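Side-chain contact in Dye-decolorizing peroxidase (Irpex lacteus, PDB 7D8M), which binds heme b and probably acts as a dye-decolorizing peroxidase: residues D137-N140 and A146-I149. Numbering follows the deposited sequence.
Sequences DDLN and AWTI
The indole N-H of Trp147 reaches a carbonyl oxygen that asparagine supplies, NE1 lying 3.0 Å from Asn140 OD1. This hydrogen bond is weak, bent to 130°, with the amide plane 75° from the ring plane. A water in the indole plane also accepts from Trp147 NE1, at 3.2 Å, giving it two acceptors; the water lies 3.1 Å from O of Asn140, to which it can donate.

Leu139 CB approaches Trp147 CH2 obliquely, 3.7 Å away, leucine giving the indole carbons an apolar surface. From the same strand, two residues on, Ile149 CG1 lies 3.6 Å above one indole face. Isoleucine's long branch reaches the helix, its CD1 in tight van der Waals contact with Asn140 OD1 (3.1 Å) and near ND2 (3.5 Å). With CG between the backbone N and carbonyl carbon (chi1 79°), Trp147 points a broad ring with one donor to the helix; an alanine here would probably open a hole beside Leu139 and leave Asn140 OD1 without its indole donor.

Helix 129-143 packs on the start of strand 147-156, an outermost strand of the four-stranded antiparallel sheet in the ferredoxin-like DyP domain. Phe30 and Phe143 meet the indole, and Leu139 continues onto Phe122 of strand 120-126.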
loop_
_atom_site.group_PDB
_atom_site.type_symbol
_atom_site.label_atom_id
_atom_site.label_comp_id
_atom_site.label_asym_id
_atom_site.label_seq_id
_atom_site.Cartn_x
_atom_site.Cartn_y
_atom_site.Cartn_z
ATOM N N ASP A 137 -3.402 -19.962 15.738
ATOM C CA ASP A 137 -3.276 -20.889 16.858
ATOM C C ASP A 137 -2.297 -22.007 16.526
ATOM O O ASP A 137 -1.492 -22.410 17.374
ATOM C CB ASP A 137 -4.640 -21.484 17.223
ATOM C CG ASP A 137 -5.573 -20.481 17.889
ATOM O OD1 ASP A 137 -5.133 -19.386 18.300
ATOM O OD2 ASP A 137 -6.772 -20.806 18.011
ATOM N N ASP A 138 -2.344 -22.503 15.287
ATOM C CA ASP A 138 -1.427 -23.555 14.862
ATOM C C ASP A 138 0.019 -23.078 14.905
ATOM O O ASP A 138 0.912 -23.815 15.342
ATOM C CB ASP A 138 -1.797 -24.025 13.454
ATOM C CG ASP A 138 -0.812 -25.030 12.898
ATOM O OD1 ASP A 138 -0.545 -26.032 13.597
ATOM O OD2 ASP A 138 -0.312 -24.824 11.765
ATOM N N LEU A 139 0.272 -21.848 14.443
ATOM C CA LEU A 139 1.618 -21.300 14.539
ATOM C C LEU A 139 2.051 -21.194 15.997
ATOM O O LEU A 139 3.180 -21.559 16.344
ATOM C CB LEU A 139 1.689 -19.932 13.837
ATOM C CG LEU A 139 1.591 -19.900 12.306
ATOM C CD1 LEU A 139 1.394 -18.457 11.758
ATOM C CD2 LEU A 139 2.809 -20.534 11.674
ATOM N N ASN A 140 1.156 -20.721 16.869
ATOM C CA ASN A 140 1.487 -20.611 18.284
ATOM C C ASN A 140 1.855 -21.968 18.869
ATOM O O ASN A 140 2.783 -22.070 19.680
ATOM C CB ASN A 140 0.308 -20.018 19.054
ATOM C CG ASN A 140 0.415 -18.515 19.220
ATOM O OD1 ASN A 140 1.514 -17.954 19.228
ATOM N ND2 ASN A 140 -0.732 -17.853 19.364
ATOM N N ALA A 146 9.419 -20.427 21.337
ATOM C CA ALA A 146 10.457 -19.954 20.428
ATOM C C ALA A 146 10.139 -18.579 19.842
ATOM O O ALA A 146 11.036 -17.927 19.295
ATOM C CB ALA A 146 10.668 -20.971 19.310
ATOM N N TRP A 147 8.897 -18.117 19.948
ATOM C CA TRP A 147 8.552 -16.775 19.491
ATOM C C TRP A 147 7.597 -16.125 20.478
ATOM O O TRP A 147 7.075 -16.763 21.393
ATOM C CB TRP A 147 7.941 -16.808 18.082
ATOM C CG TRP A 147 6.480 -17.220 18.013
ATOM C CD1 TRP A 147 5.742 -17.852 18.983
ATOM C CD2 TRP A 147 5.596 -17.030 16.902
ATOM N NE1 TRP A 147 4.453 -18.046 18.546
ATOM C CE2 TRP A 147 4.339 -17.556 17.271
ATOM C CE3 TRP A 147 5.740 -16.448 15.636
ATOM C CZ2 TRP A 147 3.237 -17.522 16.417
ATOM C CZ3 TRP A 147 4.645 -16.424 14.786
ATOM C CH2 TRP A 147 3.412 -16.951 15.179
ATOM N N THR A 148 7.357 -14.836 20.271
ATOM C CA THR A 148 6.301 -14.107 20.950
ATOM C C THR A 148 5.543 -13.318 19.895
ATOM O O THR A 148 6.161 -12.627 19.082
ATOM C CB THR A 148 6.866 -13.151 22.012
ATOM O OG1 THR A 148 7.616 -13.899 22.977
ATOM C CG2 THR A 148 5.740 -12.400 22.721
ATOM N N ILE A 149 4.224 -13.449 19.873
ATOM C CA ILE A 149 3.415 -12.563 19.048
ATOM C C ILE A 149 3.331 -11.229 19.772
ATOM O O ILE A 149 2.850 -11.160 20.908
ATOM C CB ILE A 149 2.022 -13.147 18.783
ATOM C CG1 ILE A 149 2.141 -14.360 17.861
ATOM C CG2 ILE A 149 1.097 -12.058 18.175
ATOM C CD1 ILE A 149 0.887 -15.229 17.795
HETATM O O HOH W 1 3.554 -19.548 21.223
#